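Local atomic coordinates of esterase (Capnocytophaga ochracea, PDB entry 4W9R), a protein that is of unknown function but probably hydrolyses ester bonds as an esterase of the alpha/beta-hydrolase type. Residues E62-I67 against L270-V275. Residues are numbered along the deposited sequence; the frame is centred on the assembly and turned at random.
Sequences EMPKCI and LGVKKV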
loop_
_atom_site.group_PDB
_atom_site.type_symbol
_atom_site.label_atom_id
_atom_site.label_comp_id
_atom_site.label_asym_id
_atom_site.label_seq_id
_atom_site.Cartn_x
_atom_site.Cartn_y
_atom_site.Cartn_z
ATOM N N GLU B 62 7.066 1.659 13.741
ATOM C CA GLU B 62 8.144 1.583 12.762
ATOM C C GLU B 62 8.466 2.953 12.164
ATOM O O GLU B 62 9.450 3.108 11.441
ATOM C CB GLU B 62 7.785 0.596 11.651
ATOM C CG GLU B 62 7.518 -0.814 12.145
ATOM C CD GLU B 62 7.300 -1.797 11.012
ATOM O OE1 GLU B 62 7.423 -1.390 9.836
ATOM O OE2 GLU B 62 7.008 -2.977 11.296
HETATM N N MSE B 63 7.632 3.941 12.474
HETATM C CA MSE B 63 7.832 5.303 11.985
HETATM C C MSE B 63 7.426 6.336 13.026
HETATM O O MSE B 63 6.497 6.111 13.800
HETATM C CB MSE B 63 7.034 5.546 10.701
HETATM C CG MSE B 63 7.754 5.173 9.420
HETATM SE SE MSE B 63 6.779 5.764 7.831
HETATM C CE MSE B 63 6.739 7.679 8.180
ATOM N N PRO B 64 8.124 7.480 13.044
ATOM C CA PRO B 64 7.697 8.622 13.854
ATOM C C PRO B 64 6.492 9.305 13.219
ATOM O O PRO B 64 6.219 9.073 12.041
ATOM C CB PRO B 64 8.921 9.538 13.841
ATOM C CG PRO B 64 9.577 9.240 12.536
ATOM C CD PRO B 64 9.369 7.764 12.306
ATOM N N LYS B 65 5.774 10.119 13.984
ATOM C CA LYS B 65 4.692 10.914 13.422
ATOM C C LYS B 65 5.258 11.894 12.399
ATOM O O LYS B 65 6.261 12.561 12.655
ATOM C CB LYS B 65 3.934 11.661 14.521
ATOM C CG LYS B 65 3.141 10.762 15.456
ATOM C CD LYS B 65 2.490 11.571 16.569
ATOM C CE LYS B 65 1.677 10.688 17.500
ATOM N NZ LYS B 65 0.571 9.996 16.782
ATOM N N CYS B 66 4.621 11.972 11.237
ATOM C CA CYS B 66 5.110 12.822 10.159
ATOM C C CYS B 66 4.032 13.766 9.643
ATOM O O CYS B 66 2.839 13.517 9.809
ATOM C CB CYS B 66 5.641 11.970 9.005
ATOM S SG CYS B 66 7.132 11.032 9.396
ATOM N N ILE B 67 4.469 14.855 9.021
ATOM C CA ILE B 67 3.557 15.767 8.347
ATOM C C ILE B 67 3.677 15.569 6.842
ATOM O O ILE B 67 4.775 15.609 6.288
ATOM C CB ILE B 67 3.841 17.236 8.715
ATOM C CG1 ILE B 67 3.520 17.480 10.191
ATOM C CG2 ILE B 67 3.029 18.175 7.841
ATOM C CD1 ILE B 67 3.673 18.920 10.620
ATOM N N LEU B 270 16.693 10.746 10.906
ATOM C CA LEU B 270 15.278 11.117 10.924
ATOM C C LEU B 270 15.009 12.499 11.521
ATOM O O LEU B 270 13.890 13.006 11.439
ATOM C CB LEU B 270 14.469 10.063 11.686
ATOM C CG LEU B 270 13.975 8.836 10.915
ATOM C CD1 LEU B 270 15.102 8.120 10.188
ATOM C CD2 LEU B 270 13.265 7.883 11.862
ATOM N N GLY B 271 16.029 13.104 12.118
ATOM C CA GLY B 271 15.896 14.433 12.691
ATOM C C GLY B 271 14.990 14.544 13.906
ATOM O O GLY B 271 14.626 15.648 14.311
ATOM N N VAL B 272 14.624 13.409 14.495
ATOM C CA VAL B 272 13.768 13.411 15.678
ATOM C C VAL B 272 14.442 12.737 16.871
ATOM O O VAL B 272 15.283 11.852 16.709
ATOM C CB VAL B 272 12.421 12.704 15.407
ATOM C CG1 VAL B 272 11.634 13.448 14.342
ATOM C CG2 VAL B 272 12.647 11.255 14.999
ATOM N N LYS B 273 14.060 13.157 18.072
ATOM C CA LYS B 273 14.588 12.555 19.288
ATOM C C LYS B 273 13.566 11.572 19.845
ATOM O O LYS B 273 12.512 11.972 20.339
ATOM C CB LYS B 273 14.916 13.624 20.333
ATOM C CG LYS B 273 15.878 14.700 19.855
ATOM C CD LYS B 273 15.977 15.835 20.866
ATOM C CE LYS B 273 16.913 16.935 20.386
ATOM N NZ LYS B 273 18.316 16.457 20.247
ATOM N N LYS B 274 13.886 10.286 19.769
ATOM C CA LYS B 274 12.956 9.254 20.202
ATOM C C LYS B 274 13.202 8.854 21.649
ATOM O O LYS B 274 14.305 8.448 22.011
ATOM C CB LYS B 274 13.059 8.022 19.299
ATOM C CG LYS B 274 12.116 6.894 19.698
ATOM C CD LYS B 274 12.275 5.677 18.802
ATOM C CE LYS B 274 11.238 4.615 19.139
ATOM N NZ LYS B 274 11.322 3.436 18.234
ATOM N N VAL B 275 12.167 8.982 22.473
ATOM C CA VAL B 275 12.215 8.474 23.836
ATOM C C VAL B 275 12.392 6.966 23.782
ATOM O O VAL B 275 11.619 6.278 23.111
ATOM C CB VAL B 275 10.941 8.820 24.626
ATOM C CG1 VAL B 275 10.999 8.213 26.020
ATOM C CG2 VAL B 275 10.755 10.326 24.701
#
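Pro64 meets Leu270 and Val272 where the alpha/beta-hydrolase-type core, whose eight-stranded mixed sheet runs in the order 1-2-4-3-5-6-7-8, touches the helical C-terminal part of the chain. Residues 62-67 link helix 43-59 to strand 67-71; residues 270-275 link helices 255-270 and 278-290. Taken in order, Glu62 points away from the second loop, and its OE2 accepts a hydrogen bond from Asn218 ND2 of the second subunit. Selenomethionine Met63 also turns away, packing on Val54, Tyr57 and Phe233, the last also touched by Leu270. Pro64 then carries the contact: its CB points at the other loop, CD lies 3.9 Å from Leu270 CD2 and CG 4.0 Å from that same methyl, and the two side chains cross at about a right angle. With chi2 at 54°, Leu270 holds CD2 anti to CA, at the extended end of its side chain. No hydrogen bond joins the loops and only 106 Å² is covered, so the touch is small and apolar; all three residues are buried. Beyond it Ile67 enters the sheet, pairing by backbone with Pro36 and Ile38. Gly271, the first residue to leave helical angles (phi 67°), separates the proline's two partners. Val272, also resting on Pro36, lies by the ring's CB side, with CG2 4.3 Å from Pro64 CB.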